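Local coordinates for early 35 kDa protein (Autographa californica nucleopolyhedrovirus, PDB 1I3S) that inhibits caspases, blocks the apoptosis that viral infection triggers in the insect host cell, and suppresses the host's antiviral RNA interference response, at residues N35-K40 / G157-S162; R53-K58 / Q164-E169. The protein carries 1 engineered substitution. All blocks are in the same frame, centred on the assembly; numbering follows the deposited sequence.

Contact 1 (N35-K40 / G157-S162); sequences NTMLTK and GFENGS. Unlike the reference sequence in segment 35-40: Met37 (reference Gln).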
loop_
_atom_site.group_PDB
_atom_site.type_symbol
_atom_site.label_atom_id
_atom_site.label_comp_id
_atom_site.label_asym_id
_atom_site.label_seq_id
_atom_site.Cartn_x
_atom_site.Cartn_y
_atom_site.Cartn_z
ATOM N N ASN A 35 9.633 11.657 1.429
ATOM C CA ASN A 35 10.570 12.379 0.540
ATOM C C ASN A 35 10.180 13.794 0.211
ATOM O O ASN A 35 10.143 14.217 -0.969
ATOM C CB ASN A 35 10.806 11.568 -0.723
ATOM C CG ASN A 35 12.249 11.638 -1.164
ATOM O OD1 ASN A 35 12.733 12.713 -1.612
ATOM N ND2 ASN A 35 12.971 10.526 -1.020
ATOM N N THR A 36 9.934 14.559 1.270
ATOM C CA THR A 36 9.495 15.974 1.203
ATOM C C THR A 36 10.340 16.783 2.152
ATOM O O THR A 36 11.013 16.218 3.033
ATOM C CB THR A 36 7.979 16.067 1.651
ATOM O OG1 THR A 36 7.161 15.324 0.744
ATOM C CG2 THR A 36 7.480 17.506 1.702
ATOM N N MET A 37 10.352 18.104 1.995
ATOM C CA MET A 37 11.109 18.946 2.945
ATOM C C MET A 37 10.217 19.061 4.143
ATOM O O MET A 37 9.286 19.902 4.172
ATOM C CB MET A 37 11.389 20.340 2.366
ATOM C CG MET A 37 12.001 20.321 0.980
ATOM S SD MET A 37 13.314 21.530 0.690
ATOM C CE MET A 37 14.793 20.390 0.802
ATOM N N LEU A 38 10.445 18.206 5.139
ATOM C CA LEU A 38 9.622 18.240 6.360
ATOM C C LEU A 38 9.985 19.456 7.121
ATOM O O LEU A 38 11.181 19.687 7.426
ATOM C CB LEU A 38 9.868 17.006 7.222
ATOM C CG LEU A 38 9.573 15.653 6.594
ATOM C CD1 LEU A 38 9.742 14.566 7.649
ATOM C CD2 LEU A 38 8.153 15.645 6.052
ATOM N N THR A 39 8.973 20.258 7.435
ATOM C CA THR A 39 9.141 21.509 8.199
ATOM C C THR A 39 8.903 21.260 9.656
ATOM O O THR A 39 9.330 22.058 10.531
ATOM C CB THR A 39 8.143 22.546 7.718
ATOM O OG1 THR A 39 8.359 22.775 6.326
ATOM C CG2 THR A 39 8.301 23.851 8.482
ATOM N N LYS A 40 8.221 20.158 9.955
ATOM C CA LYS A 40 7.909 19.798 11.355
ATOM C C LYS A 40 7.618 18.328 11.426
ATOM O O LYS A 40 7.499 17.658 10.375
ATOM C CB LYS A 40 6.694 20.602 11.829
ATOM C CG LYS A 40 5.421 20.263 11.068
ATOM C CD LYS A 40 4.221 21.111 11.478
ATOM C CE LYS A 40 3.016 20.720 10.619
ATOM N NZ LYS A 40 1.843 21.627 10.772
ATOM N N GLY A 157 14.878 16.674 8.488
ATOM C CA GLY A 157 16.241 16.248 8.251
ATOM C C GLY A 157 16.228 14.827 7.755
ATOM O O GLY A 157 17.254 14.314 7.260
ATOM N N PHE A 158 15.059 14.196 7.868
ATOM C CA PHE A 158 14.868 12.786 7.441
ATOM C C PHE A 158 15.100 12.648 5.980
ATOM O O PHE A 158 15.579 11.593 5.516
ATOM C CB PHE A 158 13.450 12.304 7.794
ATOM C CG PHE A 158 13.218 10.836 7.519
ATOM C CD1 PHE A 158 13.578 9.872 8.453
ATOM C CD2 PHE A 158 12.683 10.416 6.298
ATOM C CE1 PHE A 158 13.415 8.519 8.182
ATOM C CE2 PHE A 158 12.515 9.057 6.016
ATOM C CZ PHE A 158 12.884 8.113 6.966
ATOM N N GLU A 159 14.786 13.707 5.232
ATOM C CA GLU A 159 14.942 13.729 3.733
ATOM C C GLU A 159 16.339 14.063 3.309
ATOM O O GLU A 159 16.648 14.137 2.098
ATOM C CB GLU A 159 13.954 14.730 3.103
ATOM C CG GLU A 159 14.393 16.223 3.098
ATOM C CD GLU A 159 14.225 17.001 4.434
ATOM O OE1 GLU A 159 14.387 18.249 4.394
ATOM O OE2 GLU A 159 13.947 16.404 5.504
ATOM N N ASN A 160 17.214 14.276 4.284
ATOM C CA ASN A 160 18.616 14.591 3.987
ATOM C C ASN A 160 19.344 13.300 3.920
ATOM O O ASN A 160 19.345 12.521 4.895
ATOM C CB ASN A 160 19.189 15.515 5.075
ATOM C CG ASN A 160 18.752 17.004 4.896
ATOM O OD1 ASN A 160 18.602 17.764 5.900
ATOM N ND2 ASN A 160 18.564 17.431 3.636
ATOM N N GLY A 161 19.948 13.032 2.767
ATOM C CA GLY A 161 20.671 11.790 2.549
ATOM C C GLY A 161 19.919 10.951 1.527
ATOM O O GLY A 161 18.966 11.464 0.898
ATOM N N SER A 162 20.322 9.692 1.339
ATOM C CA SER A 162 19.639 8.752 0.382
ATOM C C SER A 162 18.976 7.600 1.093
ATOM O O SER A 162 18.795 6.504 0.501
ATOM C CB SER A 162 20.647 8.189 -0.624
ATOM O OG SER A 162 21.006 9.165 -1.583
#
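The carboxylate of Glu159 turns one face to the backbone of Thr36, Met37 (Gln in the reference sequence) and Leu38, which runs across it. Met37 CA stands 3.7 Å from Glu159 OE1, and Leu38 N lies above the same face, 4.0 Å from Glu159 OE2, too far to bond. The other face looks toward the side-chain amide of Asn160, with Asn160 ND2 4.3 Å from Glu159 OE1. At the edge, Gly157 N donates to the syn side of Glu159 OE2 (3.1 Å), coming from 27° out of the carboxylate plane.

The Glu159 chain curls to reach that donor: CG sits between the backbone N and the carbonyl carbon (chi1 83°), and a second bend at chi2 folds the acid back over its own type I turn, Gly157 to Asn160. The flank of the curl packs against the carbonyl of Thr36, whose O is 3.3 Å from Glu159 CB. Beside it Leu38 CD1 meets Phe158 CB at 4.3 Å, while the Phe158 ring makes a cation-pi contact with Arg57.

The two loops, one leading into strand 42-48 and the other following strand 148-154, therefore touch through van der Waals packing. One carboxylate oxygen accepts a hydrogen bond from within its own turn, so the charge would probably act on the 36-38 backbone through space, without a bond across the segments.

Contact 2 (R53-K58 / Q164-E169); sequences RSVTRK and QVLSFE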
loop_
_atom_site.group_PDB
_atom_site.type_symbol
_atom_site.label_atom_id
_atom_site.label_comp_id
_atom_site.label_asym_id
_atom_site.label_seq_id
_atom_site.Cartn_x
_atom_site.Cartn_y
_atom_site.Cartn_z
ATOM N N ARG A 53 10.691 -5.732 15.940
ATOM C CA ARG A 53 11.903 -5.909 16.779
ATOM C C ARG A 53 13.122 -5.168 16.313
ATOM O O ARG A 53 14.207 -5.226 16.977
ATOM C CB ARG A 53 12.235 -7.391 16.915
ATOM C CG ARG A 53 12.501 -8.088 15.635
ATOM C CD ARG A 53 12.601 -9.558 15.957
ATOM N NE ARG A 53 13.578 -10.233 15.128
ATOM C CZ ARG A 53 14.195 -11.351 15.469
ATOM N NH1 ARG A 53 13.939 -11.935 16.637
ATOM N NH2 ARG A 53 15.077 -11.878 14.631
ATOM N N SER A 54 12.991 -4.442 15.204
ATOM C CA SER A 54 14.128 -3.701 14.635
ATOM C C SER A 54 13.643 -2.799 13.559
ATOM O O SER A 54 12.779 -3.182 12.761
ATOM C CB SER A 54 15.120 -4.696 14.044
ATOM O OG SER A 54 16.445 -4.215 14.080
ATOM N N VAL A 55 14.174 -1.587 13.510
ATOM C CA VAL A 55 13.785 -0.629 12.479
ATOM C C VAL A 55 15.029 -0.087 11.913
ATOM O O VAL A 55 15.946 0.316 12.653
ATOM C CB VAL A 55 12.979 0.545 13.034
ATOM C CG1 VAL A 55 12.618 1.487 11.883
ATOM C CG2 VAL A 55 11.734 0.054 13.737
ATOM N N THR A 56 15.095 -0.044 10.593
ATOM C CA THR A 56 16.293 0.454 9.895
ATOM C C THR A 56 15.910 1.272 8.740
ATOM O O THR A 56 14.769 1.197 8.268
ATOM C CB THR A 56 17.138 -0.715 9.375
ATOM O OG1 THR A 56 17.382 -1.617 10.452
ATOM C CG2 THR A 56 18.474 -0.233 8.848
ATOM N N ARG A 57 16.845 2.078 8.261
ATOM C CA ARG A 57 16.615 2.901 7.060
ATOM C C ARG A 57 17.393 2.212 5.987
ATOM O O ARG A 57 18.401 1.555 6.271
ATOM C CB ARG A 57 17.116 4.331 7.293
ATOM C CG ARG A 57 16.443 5.019 8.481
ATOM C CD ARG A 57 16.967 6.431 8.701
ATOM N NE ARG A 57 16.762 7.234 7.504
ATOM C CZ ARG A 57 16.793 8.557 7.475
ATOM N NH1 ARG A 57 17.022 9.239 8.599
ATOM N NH2 ARG A 57 16.598 9.193 6.324
ATOM N N LYS A 58 16.942 2.308 4.745
ATOM C CA LYS A 58 17.649 1.644 3.627
ATOM C C LYS A 58 17.815 2.576 2.507
ATOM O O LYS A 58 17.135 3.602 2.444
ATOM C CB LYS A 58 16.891 0.383 3.193
ATOM C CG LYS A 58 17.110 -0.767 4.183
ATOM C CD LYS A 58 16.399 -2.008 3.766
ATOM C CE LYS A 58 16.888 -3.195 4.541
ATOM N NZ LYS A 58 16.367 -4.440 3.906
ATOM N N GLN A 164 15.711 7.398 2.641
ATOM C CA GLN A 164 14.272 7.609 2.997
ATOM C C GLN A 164 13.451 6.380 2.704
ATOM O O GLN A 164 12.501 6.406 1.869
ATOM C CB GLN A 164 13.674 8.821 2.245
ATOM C CG GLN A 164 14.277 10.171 2.595
ATOM C CD GLN A 164 15.620 10.373 1.931
ATOM O OE1 GLN A 164 15.731 10.307 0.677
ATOM N NE2 GLN A 164 16.654 10.615 2.737
ATOM N N VAL A 165 13.809 5.281 3.357
ATOM C CA VAL A 165 13.120 4.013 3.179
ATOM C C VAL A 165 13.164 3.369 4.500
ATOM O O VAL A 165 14.249 3.160 5.039
ATOM C CB VAL A 165 13.834 3.101 2.148
ATOM C CG1 VAL A 165 13.367 1.675 2.340
ATOM C CG2 VAL A 165 13.542 3.557 0.714
ATOM N N LEU A 166 11.998 3.062 5.064
ATOM C CA LEU A 166 11.952 2.421 6.386
ATOM C C LEU A 166 11.768 0.965 6.243
ATOM O O LEU A 166 11.018 0.497 5.388
ATOM C CB LEU A 166 10.846 3.054 7.262
ATOM C CG LEU A 166 11.163 4.476 7.784
ATOM C CD1 LEU A 166 9.946 5.111 8.386
ATOM C CD2 LEU A 166 12.288 4.420 8.816
ATOM N N SER A 167 12.499 0.213 7.052
ATOM C CA SER A 167 12.432 -1.267 7.052
ATOM C C SER A 167 12.062 -1.743 8.426
ATOM O O SER A 167 12.798 -1.492 9.396
ATOM C CB SER A 167 13.780 -1.852 6.657
ATOM O OG SER A 167 13.772 -3.254 6.850
ATOM N N PHE A 168 10.929 -2.434 8.530
ATOM C CA PHE A 168 10.430 -2.944 9.834
ATOM C C PHE A 168 10.553 -4.429 9.953
ATOM O O PHE A 168 9.856 -5.186 9.244
ATOM C CB PHE A 168 8.948 -2.532 10.033
ATOM C CG PHE A 168 8.697 -1.043 9.937
ATOM C CD1 PHE A 168 8.610 -0.258 11.085
ATOM C CD2 PHE A 168 8.576 -0.422 8.690
ATOM C CE1 PHE A 168 8.403 1.157 10.989
ATOM C CE2 PHE A 168 8.374 0.949 8.580
ATOM C CZ PHE A 168 8.287 1.745 9.728
ATOM N N GLU A 169 11.437 -4.883 10.832
ATOM C CA GLU A 169 11.638 -6.330 11.085
ATOM C C GLU A 169 10.645 -6.749 12.152
ATOM O O GLU A 169 10.639 -6.177 13.247
ATOM C CB GLU A 169 13.063 -6.560 11.577
ATOM C CG GLU A 169 13.481 -8.025 11.609
ATOM C CD GLU A 169 14.805 -8.244 12.309
ATOM O OE1 GLU A 169 15.055 -9.382 12.769
ATOM O OE2 GLU A 169 15.601 -7.281 12.399
#
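Glu169 OE1 accepts two bonds from Arg53, from NE at 2.9 Å and from NH2 at 3.1 Å, so one side of the guanidinium grips a single oxygen. That oxygen lies in the guanidinium plane, but the carboxylate is turned 78° against it: NE comes from above the carboxylate plane, while NH2 lies nearly on the line of the C-O bond. Arg53 CG, between the backbone N and the carbonyl carbon (chi1 60°), lies 3.6 Å from Glu169 O and brings the guanidinium to the acid.

The same two residues are joined through the main chain, Arg53 N to Glu169 O at 2.7 Å, and Glu169 N bonds to Ser54 O. Further along, Thr56 and Ser167 exchange a pair of backbone bonds, and Lys58 N closes the ladder on Val165 O (2.8 Å).

On the face with Phe168 and Leu166, Val55 divides its methyls, CG2 lying 4.1 Å from Phe168 CD1 and CG1 reaching Leu166 CD2. Lys58 runs extended past Ser167; Lys58 NZ forms a salt bridge and Ser167 OG a hydrogen bond with Glu26.

Arg53 and Ser54 both face Glu169, a classic beta bulge at the end of an antiparallel pair in the large mixed sheet, where strand 166-170 lies between 52-57 and 24-30.

Both contacts are partly buried, but contact 2 is the larger and its centre lies nearer the centre of the chain, about 16 Å away against about 21 Å for contact 1. Contact 2 joins two strands of the large mixed sheet by a regular backbone ladder with a salt bridge at one end. Contact 1 is a meeting of two loops, with neither ladder nor bridging bond. They adjoin because residues 157-162 lead into residues 164-169. At the junction Phe158 O probably accepts from both Arg57 NH2 and Gln164 NE2, while Asn35 packs on Gln164. The 157-162 loop is thus probably hydrogen-bonded to a side chain from each segment of contact 2, and not to residues 35-40.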